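PDB 1I9Z: inositol-1,4,5-trisphosphate 5-phosphatase 1, which dephosphorylates the 5-position of soluble and lipid inositol phosphates, controlling cellular phosphoinositide levels, the reaction belonging to the central catalytic domain described here. Local coordinates for residues Pro259-Asp264 against Tyr303-Pro308; Pro100-Leu105 against Phe118-Cys123; His10-Arg15 against Ile327-Leu332; Val292-Gln297 against Tyr310-Ala315. One frame throughout, in Å; residues are numbered along the deposited sequence.

Interaction 1 of 4, residues Pro259-Asp264 against Tyr303-Pro308; sequences PTYKFD and YSDHRP. With 2IP (D-myo-inositol-1,4-bisphosphate), chain C.
Asp305 meets Phe263 through its backbone and Lys262 through its carboxylate. Its carbonyl O takes the Phe263 N-H on a lone pair, 2.9 Å from N. With CG lodged between its backbone N and carbonyl carbon (chi1 52°), Asp305 places OD2 3.5 Å from Lys262 NZ, a long salt bridge; that ammonium also bonds weakly to the ligand's 4-phosphate. The His306 ring takes Tyr261 CD1 over one face, 3.3 Å from NE2, planes 46° apart; its ND1 is held by Asp283. Tyr261 OH is hydrogen-bonded to inositol O5, but lies so close to the 4-phosphate that its exact position is doubtful. A serine in place of Tyr261 would probably leave that His306 face without its aromatic partner and O5 without the phenol. Arg307 follows: its N donates to Thr260 O at 2.8 Å, and its guanidinium lies flat on Phe263, planes 23° apart, with NH2 over the ring centre. Thr267 O accepts from NH2 and an in-plane water from NH1, holding the group flat. The Ser-Asp-His-Arg-Pro run matches a recurrent inositol 5-phosphatase motif; Asp305, its side chain about 4 Å from calcium, lines with Tyr261 and Lys262 the inositol bisphosphate pocket of this DNase I-like domain.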
# COMPACT_ATOMS: atom_id res chain seq x y z
N PRO A 259 19.12 -4.85 2.09
CA PRO A 259 18.33 -4.94 3.33
C PRO A 259 18.31 -3.52 3.92
O PRO A 259 19.37 -2.81 3.97
CB PRO A 259 19.20 -5.86 4.20
CG PRO A 259 19.61 -6.94 3.14
CD PRO A 259 19.99 -6.04 1.93
N THR A 260 17.09 -3.07 4.26
CA THR A 260 16.88 -1.72 4.72
C THR A 260 17.04 -1.55 6.21
O THR A 260 16.86 -0.44 6.71
CB THR A 260 15.46 -1.28 4.38
OG1 THR A 260 14.51 -2.29 4.90
CG2 THR A 260 15.28 -1.20 2.84
N TYR A 261 17.37 -2.64 6.89
CA TYR A 261 17.49 -2.68 8.28
C TYR A 261 18.68 -3.53 8.63
O TYR A 261 19.02 -4.53 7.98
CB TYR A 261 16.24 -3.33 8.94
CG TYR A 261 16.35 -3.61 10.41
CD1 TYR A 261 16.06 -2.61 11.35
CD2 TYR A 261 16.65 -4.92 10.89
CE1 TYR A 261 16.03 -2.89 12.75
CE2 TYR A 261 16.64 -5.19 12.29
CZ TYR A 261 16.33 -4.18 13.19
OH TYR A 261 16.29 -4.41 14.57
N LYS A 262 19.04 -2.81 9.67
CA LYS A 262 19.69 -2.30 10.80
C LYS A 262 20.92 -1.50 10.59
O LYS A 262 21.95 -2.02 10.65
CB LYS A 262 19.80 -3.33 11.87
CG LYS A 262 20.39 -2.72 12.94
CD LYS A 262 19.50 -1.71 13.45
CE LYS A 262 19.24 -2.27 14.86
NZ LYS A 262 19.39 -1.10 15.83
N PHE A 263 20.77 -0.18 10.36
CA PHE A 263 21.94 0.63 10.08
C PHE A 263 22.27 1.49 11.30
O PHE A 263 21.33 1.94 12.04
CB PHE A 263 21.66 1.64 8.92
CG PHE A 263 21.58 1.04 7.56
CD1 PHE A 263 20.34 0.72 6.98
CD2 PHE A 263 22.74 0.74 6.86
CE1 PHE A 263 20.28 0.11 5.69
CE2 PHE A 263 22.67 0.13 5.61
CZ PHE A 263 21.46 -0.17 5.02
N ASP A 264 23.57 1.81 11.46
CA ASP A 264 23.98 2.80 12.48
C ASP A 264 23.36 4.09 11.91
O ASP A 264 23.35 4.32 10.70
CB ASP A 264 25.52 2.97 12.50
CG ASP A 264 26.22 1.80 13.20
OD1 ASP A 264 25.53 0.91 13.77
OD2 ASP A 264 27.47 1.81 13.17
N TYR A 303 18.22 9.31 8.65
CA TYR A 303 17.72 9.77 9.94
C TYR A 303 17.38 8.68 10.90
O TYR A 303 17.26 8.92 12.09
CB TYR A 303 16.45 10.61 9.76
CG TYR A 303 16.59 11.66 8.70
CD1 TYR A 303 15.60 11.84 7.74
CD2 TYR A 303 17.72 12.50 8.67
CE1 TYR A 303 15.73 12.84 6.72
CE2 TYR A 303 17.83 13.50 7.70
CZ TYR A 303 16.85 13.66 6.73
OH TYR A 303 16.94 14.66 5.75
N SER A 304 17.21 7.47 10.36
CA SER A 304 16.74 6.33 11.15
C SER A 304 17.67 5.11 11.01
O SER A 304 18.67 5.17 10.27
CB SER A 304 15.31 5.96 10.62
OG SER A 304 14.81 4.75 11.23
N ASP A 305 17.38 4.05 11.77
CA ASP A 305 18.16 2.83 11.62
C ASP A 305 17.54 2.00 10.46
O ASP A 305 18.06 0.95 10.09
CB ASP A 305 18.25 2.03 12.92
CG ASP A 305 16.89 1.76 13.54
OD1 ASP A 305 15.80 2.21 13.08
OD2 ASP A 305 16.96 1.03 14.54
N HIS A 306 16.45 2.47 9.87
CA HIS A 306 15.91 1.84 8.65
C HIS A 306 16.05 2.81 7.49
O HIS A 306 16.02 4.04 7.68
CB HIS A 306 14.40 1.58 8.70
CG HIS A 306 13.99 0.54 9.67
ND1 HIS A 306 13.28 -0.59 9.31
CD2 HIS A 306 14.11 0.50 11.02
CE1 HIS A 306 12.97 -1.28 10.40
NE2 HIS A 306 13.46 -0.63 11.46
N ARG A 307 16.18 2.29 6.27
CA ARG A 307 16.05 3.17 5.08
C ARG A 307 14.61 3.17 4.67
O ARG A 307 13.91 2.17 4.88
CB ARG A 307 16.78 2.62 3.85
CG ARG A 307 18.29 2.56 4.05
CD ARG A 307 18.95 4.00 3.66
NE ARG A 307 20.36 3.83 3.93
CZ ARG A 307 20.97 4.06 5.08
NH1 ARG A 307 20.35 4.58 6.15
NH2 ARG A 307 22.21 3.55 5.24
N PRO A 308 14.12 4.30 4.13
CA PRO A 308 12.75 4.42 3.66
C PRO A 308 12.69 3.71 2.30
O PRO A 308 13.76 3.49 1.65
CB PRO A 308 12.52 5.97 3.52
CG PRO A 308 13.90 6.52 3.32
CD PRO A 308 14.91 5.54 3.94
C1 2IP C . 14.90 -8.60 18.83
C2 2IP C . 14.36 -7.41 19.66
C3 2IP C . 15.10 -6.07 19.32
C4 2IP C . 15.09 -5.73 17.80
C5 2IP C . 15.77 -6.90 17.06
C6 2IP C . 15.03 -8.25 17.30
O1 2IP C . 15.48 -9.80 19.26
O2 2IP C . 12.99 -7.18 19.44
O3 2IP C . 14.50 -5.00 19.98
O4 2IP C . 15.83 -4.48 17.59
O5 2IP C . 15.80 -6.65 15.66
O6 2IP C . 15.84 -9.16 16.56
P4 2IP C . 15.18 -3.14 17.09
O41 2IP C . 14.39 -3.50 15.77
O42 2IP C . 16.23 -2.16 16.80
O43 2IP C . 14.29 -2.74 18.27
P1 2IP C . 15.00 -11.23 19.30
O11 2IP C . 15.30 -11.64 20.75
O12 2IP C . 13.56 -11.55 18.97
O13 2IP C . 16.00 -11.98 18.41
O HOH W 1 21.17 5.40 8.83

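Interaction 2 of 4, residues Pro100-Leu105 against Phe118-Cys123; sequences PGYVQL and FCKESC
Strands 102-105 and 118-120 pair antiparallel, their short axes at 140°, with Val103 and Cys119 as the hydrogen-bonded pair and Tyr102-Lys120 and Gln104-Phe118 as the non-hydrogen-bonded pairs beside it. Val103 N and Cys119 O lie 3.0 Å apart, and the reciprocal bond from Cys119 N to Val103 O completes the ring. Where the pairing ends, Glu121 N still donates to Gly101 O while its own chain turns into a 3-10 segment. Among the side chains, Tyr102 and Lys120 run alongside each other, pointing the same way, and Lys120 CG rests 3.6 Å from Tyr102 CE2. Their polar ends then part company: the phenol bonds to Ala55 O and the ammonium forms a salt bridge with Asp56. Gln104 brings CB to within 3.5 Å of Phe118 CE2, and its amide stands at 90° to the ring, OE1 near CZ. Phe118 also packs on Val88 and Leu92 of helix 78-94. The other face carries Val103 and Cys119. There Val103 CG2 approaches Cys119 SG at 4.1 Å, whereas the second methyl, CG1, meets the aliphatic CG of Glu121 at 3.5 Å, the two side chains crossing at about a right angle. Thus main-chain bonds supply the polar grip and the side chains add mainly van der Waals contacts, with no hydrogen bond between them; the tips of Lys120 and Tyr102 are spent on Asp56 and Ala55, just before strand 57-63.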
# COMPACT_ATOMS: atom_id res chain seq x y z
N PRO A 100 -3.01 24.87 -8.44
CA PRO A 100 -3.38 23.85 -7.45
C PRO A 100 -2.31 22.81 -7.15
O PRO A 100 -1.58 22.30 -8.03
CB PRO A 100 -4.64 23.22 -8.05
CG PRO A 100 -5.31 24.39 -8.66
CD PRO A 100 -4.14 25.08 -9.38
N GLY A 101 -2.25 22.53 -5.86
CA GLY A 101 -1.31 21.58 -5.36
C GLY A 101 -2.04 20.31 -4.95
O GLY A 101 -2.95 19.78 -5.63
N TYR A 102 -1.60 19.85 -3.79
CA TYR A 102 -2.07 18.63 -3.22
C TYR A 102 -2.80 18.95 -1.93
O TYR A 102 -2.45 19.92 -1.25
CB TYR A 102 -0.87 17.75 -2.88
CG TYR A 102 -0.24 17.12 -4.10
CD1 TYR A 102 0.64 17.84 -4.90
CD2 TYR A 102 -0.61 15.82 -4.50
CE1 TYR A 102 1.14 17.28 -6.10
CE2 TYR A 102 -0.13 15.27 -5.70
CZ TYR A 102 0.73 16.00 -6.49
OH TYR A 102 1.14 15.52 -7.72
N VAL A 103 -3.76 18.10 -1.59
CA VAL A 103 -4.48 18.24 -0.35
C VAL A 103 -4.40 16.88 0.37
O VAL A 103 -4.27 15.83 -0.29
CB VAL A 103 -5.96 18.56 -0.56
CG1 VAL A 103 -6.11 19.97 -1.19
CG2 VAL A 103 -6.60 17.51 -1.41
N GLN A 104 -4.48 16.93 1.70
CA GLN A 104 -4.50 15.68 2.48
C GLN A 104 -5.95 15.24 2.53
O GLN A 104 -6.86 15.94 3.02
CB GLN A 104 -3.97 15.92 3.89
CG GLN A 104 -4.23 14.74 4.88
CD GLN A 104 -3.62 15.06 6.22
OE1 GLN A 104 -2.50 15.59 6.26
NE2 GLN A 104 -4.34 14.77 7.32
N LEU A 105 -6.19 14.06 2.01
CA LEU A 105 -7.51 13.50 2.01
C LEU A 105 -7.86 13.08 3.43
O LEU A 105 -8.96 13.39 3.99
CB LEU A 105 -7.53 12.28 1.08
CG LEU A 105 -8.83 11.62 0.75
CD1 LEU A 105 -9.66 12.62 -0.11
CD2 LEU A 105 -8.55 10.29 -0.05
N PHE A 118 -2.46 11.88 0.28
CA PHE A 118 -2.59 13.17 -0.39
C PHE A 118 -2.96 12.96 -1.86
O PHE A 118 -2.54 11.97 -2.47
CB PHE A 118 -1.28 13.93 -0.34
CG PHE A 118 -0.82 14.23 1.05
CD1 PHE A 118 -0.06 13.30 1.77
CD2 PHE A 118 -1.11 15.46 1.63
CE1 PHE A 118 0.39 13.61 3.05
CE2 PHE A 118 -0.65 15.77 2.91
CZ PHE A 118 0.09 14.84 3.60
N CYS A 119 -3.74 13.85 -2.46
CA CYS A 119 -4.01 13.70 -3.90
C CYS A 119 -3.99 15.09 -4.51
O CYS A 119 -4.05 16.12 -3.78
CB CYS A 119 -5.38 13.05 -4.16
SG CYS A 119 -6.78 13.90 -3.38
N LYS A 120 -3.89 15.12 -5.84
CA LYS A 120 -3.95 16.41 -6.53
C LYS A 120 -5.35 16.97 -6.26
O LYS A 120 -6.32 16.21 -6.18
CB LYS A 120 -3.78 16.19 -8.01
CG LYS A 120 -2.38 15.83 -8.43
CD LYS A 120 -2.42 15.38 -9.92
CE LYS A 120 -1.01 15.23 -10.54
NZ LYS A 120 -1.20 14.72 -11.98
N GLU A 121 -5.47 18.28 -6.13
CA GLU A 121 -6.83 18.86 -5.96
C GLU A 121 -7.76 18.44 -7.09
O GLU A 121 -8.96 18.20 -6.88
CB GLU A 121 -6.76 20.40 -5.91
CG GLU A 121 -6.17 20.88 -4.62
CD GLU A 121 -6.49 22.37 -4.28
OE1 GLU A 121 -7.53 22.88 -4.74
OE2 GLU A 121 -5.70 22.99 -3.51
N SER A 122 -7.21 18.31 -8.29
CA SER A 122 -8.01 17.92 -9.45
C SER A 122 -8.59 16.51 -9.35
O SER A 122 -9.53 16.18 -10.05
CB SER A 122 -7.17 18.04 -10.72
OG SER A 122 -5.99 17.25 -10.64
N CYS A 123 -8.04 15.67 -8.47
CA CYS A 123 -8.58 14.32 -8.32
C CYS A 123 -9.76 14.31 -7.37
O CYS A 123 -10.57 13.38 -7.37
CB CYS A 123 -7.51 13.36 -7.71
SG CYS A 123 -6.17 13.01 -8.81

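Interaction 3 of 4, residues His10-Arg15 against Ile327-Leu332; sequences HELRKR and ILFEEL
Leu328 wedges between Leu12 and Arg15, and each of its side-chain atoms has something to touch. CB lies 3.7 Å from Leu12 CD1. CG, anti to the carbonyl carbon (chi1 -80°), rises to 3.8 Å from Arg15 NH2. Of the two methyls at the tip, CD1 sits over one face of the guanidinium and also approaches Leu12 CD1, while CD2 presses on Arg15 NH2 at 3.0 Å, a notably tight approach. Leu332 CD2 comes to the same NH2 from the edge of the guanidinium, near its plane, at 3.3 Å. Leu12 spreads its branches, sending CD2 to the ring edge of Phe329, 3.9 Å from CD1 of that ring. No hydrogen bond crosses between the segments: the charge of Arg15 is met by a salt bridge from NH1 to Glu18, and Glu331 stays beyond salt-bridge range. An alanine in place of Leu328 would probably open a gap beside Leu12 and leave the guanidinium freer to turn. The helices, 3-14 and 322-343, lie at the two ends of the chain, their short axes 10.4 Å apart and at 134°. Phe19, just before strand 20-33, touches both Leu12 and Leu328, and strand 309-320, which leads into the second helix, is that strand's antiparallel neighbour.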
# COMPACT_ATOMS: atom_id res chain seq x y z
N HIS A 10 -23.98 -10.58 -20.29
CA HIS A 10 -22.97 -11.10 -21.20
C HIS A 10 -22.78 -10.21 -22.40
O HIS A 10 -21.65 -9.91 -22.79
CB HIS A 10 -23.36 -12.50 -21.65
CG HIS A 10 -22.27 -13.20 -22.39
ND1 HIS A 10 -22.23 -13.26 -23.77
CD2 HIS A 10 -21.16 -13.83 -21.95
CE1 HIS A 10 -21.13 -13.89 -24.15
NE2 HIS A 10 -20.46 -14.24 -23.06
N GLU A 11 -23.90 -9.78 -22.99
CA GLU A 11 -23.90 -8.93 -24.17
C GLU A 11 -23.40 -7.54 -23.85
O GLU A 11 -22.57 -6.97 -24.56
CB GLU A 11 -25.31 -8.82 -24.74
CG GLU A 11 -25.78 -10.07 -25.46
CD GLU A 11 -24.83 -10.46 -26.59
OE1 GLU A 11 -24.46 -9.57 -27.40
OE2 GLU A 11 -24.46 -11.65 -26.67
N LEU A 12 -23.91 -7.00 -22.75
CA LEU A 12 -23.57 -5.68 -22.28
C LEU A 12 -22.08 -5.57 -22.04
O LEU A 12 -21.48 -4.53 -22.28
CB LEU A 12 -24.35 -5.40 -21.00
CG LEU A 12 -24.88 -3.99 -20.76
CD1 LEU A 12 -25.60 -3.47 -21.99
CD2 LEU A 12 -25.81 -4.03 -19.58
N ARG A 13 -21.47 -6.65 -21.58
CA ARG A 13 -20.05 -6.67 -21.31
C ARG A 13 -19.28 -6.39 -22.59
O ARG A 13 -18.18 -5.84 -22.57
CB ARG A 13 -19.66 -8.03 -20.73
CG ARG A 13 -18.31 -8.05 -20.03
CD ARG A 13 -17.97 -9.43 -19.50
NE ARG A 13 -18.89 -9.86 -18.45
CZ ARG A 13 -18.51 -10.53 -17.36
NH1 ARG A 13 -17.23 -10.83 -17.19
NH2 ARG A 13 -19.41 -10.89 -16.44
N LYS A 14 -19.86 -6.76 -23.73
CA LYS A 14 -19.21 -6.52 -25.01
C LYS A 14 -19.35 -5.05 -25.43
O LYS A 14 -18.55 -4.54 -26.20
CB LYS A 14 -19.80 -7.45 -26.09
CG LYS A 14 -19.56 -8.94 -25.82
CD LYS A 14 -20.46 -9.83 -26.69
CE LYS A 14 -20.26 -11.31 -26.37
NZ LYS A 14 -21.30 -12.19 -27.01
N ARG A 15 -20.36 -4.36 -24.90
CA ARG A 15 -20.56 -2.96 -25.26
C ARG A 15 -20.23 -1.95 -24.15
O ARG A 15 -20.77 -0.84 -24.13
CB ARG A 15 -22.00 -2.76 -25.72
CG ARG A 15 -22.41 -3.75 -26.79
CD ARG A 15 -23.57 -3.21 -27.62
NE ARG A 15 -24.79 -3.03 -26.84
CZ ARG A 15 -25.68 -2.07 -27.08
NH1 ARG A 15 -25.49 -1.21 -28.07
NH2 ARG A 15 -26.77 -1.98 -26.32
N ILE A 327 -30.38 1.69 -18.80
CA ILE A 327 -31.24 1.78 -19.97
C ILE A 327 -30.88 0.68 -20.98
O ILE A 327 -31.75 -0.07 -21.42
CB ILE A 327 -31.11 3.18 -20.59
CG1 ILE A 327 -31.78 4.19 -19.64
CG2 ILE A 327 -31.69 3.21 -21.98
CD1 ILE A 327 -31.43 5.66 -19.90
N LEU A 328 -29.60 0.57 -21.34
CA LEU A 328 -29.20 -0.48 -22.26
C LEU A 328 -29.62 -1.81 -21.69
O LEU A 328 -30.19 -2.62 -22.40
CB LEU A 328 -27.69 -0.51 -22.48
CG LEU A 328 -27.12 0.52 -23.45
CD1 LEU A 328 -25.64 0.24 -23.67
CD2 LEU A 328 -27.85 0.42 -24.79
N PHE A 329 -29.36 -2.03 -20.41
CA PHE A 329 -29.72 -3.30 -19.80
C PHE A 329 -31.19 -3.64 -20.00
O PHE A 329 -31.51 -4.71 -20.53
CB PHE A 329 -29.44 -3.30 -18.30
CG PHE A 329 -29.73 -4.62 -17.64
CD1 PHE A 329 -28.71 -5.53 -17.43
CD2 PHE A 329 -31.03 -4.95 -17.24
CE1 PHE A 329 -28.97 -6.75 -16.82
CE2 PHE A 329 -31.30 -6.16 -16.65
CZ PHE A 329 -30.28 -7.07 -16.43
N GLU A 330 -32.08 -2.74 -19.58
CA GLU A 330 -33.51 -2.97 -19.72
C GLU A 330 -33.91 -3.19 -21.20
O GLU A 330 -34.70 -4.08 -21.51
CB GLU A 330 -34.30 -1.80 -19.11
CG GLU A 330 -34.10 -1.58 -17.61
CD GLU A 330 -34.39 -2.81 -16.75
OE1 GLU A 330 -35.26 -3.64 -17.15
OE2 GLU A 330 -33.76 -2.96 -15.67
N GLU A 331 -33.35 -2.40 -22.10
CA GLU A 331 -33.63 -2.53 -23.52
C GLU A 331 -33.23 -3.92 -24.00
O GLU A 331 -34.04 -4.65 -24.55
CB GLU A 331 -32.87 -1.44 -24.27
CG GLU A 331 -32.54 -1.74 -25.71
CD GLU A 331 -31.72 -0.62 -26.32
OE1 GLU A 331 -30.85 -0.91 -27.18
OE2 GLU A 331 -31.95 0.56 -25.94
N LEU A 332 -31.97 -4.30 -23.78
CA LEU A 332 -31.49 -5.62 -24.17
C LEU A 332 -32.34 -6.72 -23.56
O LEU A 332 -32.65 -7.71 -24.21
CB LEU A 332 -30.04 -5.83 -23.72
CG LEU A 332 -28.85 -5.27 -24.51
CD1 LEU A 332 -28.59 -6.14 -25.74
CD2 LEU A 332 -29.11 -3.83 -24.89

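Interaction 4 of 4, residues Val292-Gln297 against Tyr310-Ala315; sequences VPHSYQ and YATYEA
A beta bulge interrupts the hairpin of strands 292-298 and 309-320, with His294 and Ser295 set together against Thr312. His294 N donates to Thr312 O from above the carbonyl plane, and Thr312 N donates back to Ser295 O. The extra amide, Ser295 N, is taken by Thr312 OG1 at 2.9 Å, since chi1 of 53° holds that hydroxyl between its backbone N and carbonyl carbon. A water donates to both Ser295 O and Thr312 O, bridging the two strands. From the bulge itself, the His294 ring turns its edge to Glu314, CE1 3.0 Å from OE1, ring and carboxylate planes 68° apart; NE2 is poorly angled for a bond. Gln297 CB lies 3.7 Å from Tyr310 CE2, and its amide NE2 turns off to Thr256. The opposite face is apolar near the strands: Pro293 CB meets Tyr313 CE2 at 3.9 Å and Tyr296 CD2 meets Ala311 CB at 4.2 Å. This face turns to the second sheet, where Tyr296 OH bonds to Ile285 N and also Glu252. Carbon contacts dominate toward that sheet, where the water, over Tyr313, gives two already bonded carbonyls a second partner; the Thr312 hydroxyl takes the amide the bulge leaves without a main-chain acceptor across the strands.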
# COMPACT_ATOMS: atom_id res chain seq x y z
N VAL A 292 -0.62 -1.92 -12.11
CA VAL A 292 0.56 -2.14 -12.96
C VAL A 292 1.73 -1.56 -12.16
O VAL A 292 1.82 -0.35 -11.99
CB VAL A 292 0.43 -1.40 -14.30
CG1 VAL A 292 1.75 -1.56 -15.11
CG2 VAL A 292 -0.78 -1.98 -15.09
N PRO A 293 2.62 -2.41 -11.64
CA PRO A 293 3.77 -1.95 -10.86
C PRO A 293 4.92 -1.46 -11.68
O PRO A 293 5.23 -1.99 -12.77
CB PRO A 293 4.15 -3.20 -10.04
CG PRO A 293 3.84 -4.31 -11.06
CD PRO A 293 2.51 -3.89 -11.61
N HIS A 294 5.56 -0.41 -11.19
CA HIS A 294 6.68 0.11 -11.90
C HIS A 294 7.96 0.00 -11.10
O HIS A 294 8.75 -0.93 -11.32
CB HIS A 294 6.39 1.54 -12.37
CG HIS A 294 5.48 1.57 -13.56
ND1 HIS A 294 4.11 1.60 -13.46
CD2 HIS A 294 5.75 1.50 -14.89
CE1 HIS A 294 3.57 1.54 -14.67
NE2 HIS A 294 4.54 1.47 -15.55
N SER A 295 8.15 0.89 -10.14
CA SER A 295 9.39 0.91 -9.35
C SER A 295 9.19 0.35 -7.94
O SER A 295 8.07 0.34 -7.40
CB SER A 295 9.91 2.35 -9.21
OG SER A 295 10.15 2.89 -10.48
N TYR A 296 10.29 -0.12 -7.36
CA TYR A 296 10.26 -0.61 -5.96
C TYR A 296 11.67 -0.42 -5.49
O TYR A 296 12.57 -1.22 -5.84
CB TYR A 296 9.88 -2.11 -5.93
CG TYR A 296 9.76 -2.76 -4.55
CD1 TYR A 296 9.97 -4.12 -4.40
CD2 TYR A 296 9.31 -2.03 -3.41
CE1 TYR A 296 9.69 -4.77 -3.18
CE2 TYR A 296 9.08 -2.67 -2.18
CZ TYR A 296 9.25 -4.05 -2.07
OH TYR A 296 8.89 -4.71 -0.89
N GLN A 297 11.90 0.56 -4.63
CA GLN A 297 13.29 0.83 -4.22
C GLN A 297 13.39 1.37 -2.79
O GLN A 297 12.39 1.88 -2.24
CB GLN A 297 13.86 1.98 -5.09
CG GLN A 297 14.37 1.61 -6.49
CD GLN A 297 15.34 0.41 -6.47
OE1 GLN A 297 16.25 0.29 -5.60
NE2 GLN A 297 15.13 -0.50 -7.42
N TYR A 310 9.93 2.98 -1.42
CA TYR A 310 8.73 3.41 -2.13
C TYR A 310 8.44 2.44 -3.26
O TYR A 310 9.32 1.65 -3.67
CB TYR A 310 8.84 4.85 -2.69
CG TYR A 310 9.82 4.97 -3.85
CD1 TYR A 310 9.38 4.79 -5.17
CD2 TYR A 310 11.16 5.18 -3.62
CE1 TYR A 310 10.28 4.83 -6.25
CE2 TYR A 310 12.09 5.18 -4.70
CZ TYR A 310 11.64 5.02 -5.98
OH TYR A 310 12.54 5.11 -7.03
N ALA A 311 7.21 2.50 -3.77
CA ALA A 311 6.83 1.70 -4.92
C ALA A 311 5.91 2.62 -5.73
O ALA A 311 5.22 3.50 -5.14
CB ALA A 311 6.05 0.41 -4.48
N THR A 312 5.90 2.44 -7.07
CA THR A 312 4.99 3.23 -7.90
C THR A 312 4.06 2.29 -8.69
O THR A 312 4.43 1.13 -9.02
CB THR A 312 5.76 4.13 -8.89
OG1 THR A 312 6.69 3.33 -9.64
CG2 THR A 312 6.51 5.19 -8.14
N TYR A 313 2.87 2.78 -8.96
CA TYR A 313 1.86 2.00 -9.71
C TYR A 313 1.04 2.87 -10.64
O TYR A 313 0.95 4.11 -10.47
CB TYR A 313 0.83 1.38 -8.77
CG TYR A 313 1.41 0.51 -7.69
CD1 TYR A 313 1.73 1.01 -6.42
CD2 TYR A 313 1.68 -0.83 -7.96
CE1 TYR A 313 2.32 0.19 -5.43
CE2 TYR A 313 2.28 -1.68 -6.99
CZ TYR A 313 2.60 -1.15 -5.72
OH TYR A 313 3.15 -1.94 -4.77
N GLU A 314 0.45 2.21 -11.64
CA GLU A 314 -0.52 2.86 -12.50
C GLU A 314 -1.75 2.08 -12.15
O GLU A 314 -1.69 0.86 -12.08
CB GLU A 314 -0.22 2.68 -13.98
CG GLU A 314 0.77 3.69 -14.48
CD GLU A 314 0.92 3.61 -16.00
OE1 GLU A 314 1.37 2.55 -16.51
OE2 GLU A 314 0.56 4.60 -16.65
N ALA A 315 -2.88 2.77 -11.94
CA ALA A 315 -4.10 2.09 -11.56
C ALA A 315 -5.17 2.50 -12.55
O ALA A 315 -5.46 3.70 -12.70
CB ALA A 315 -4.51 2.51 -10.14
O HOH W 2 5.69 -1.12 -7.90
O HOH W 3 10.92 5.73 -9.90

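The four contacts illustrate how chemistry follows location. Interaction 1 is buried and joins two loops at the ligand site, using charge, aromatic faces and main-chain bonds together. Interactions 2 and 4 are partly buried hairpins on either border of one six-stranded sheet, their centres about 20 Å apart; both rest on antiparallel main-chain bonds, but 4 is bulged and 2 runs in regular register. Interaction 3 is a surface contact of terminal helices, leucines and a phenylalanine packed with an arginine's guanidinium, without hydrogen bonds across it, its centre about 54 Å from that of interaction 1. Strand 309-320 links three of them: it follows residues 303-308, pairs in interaction 4 and leads into helix 322-343.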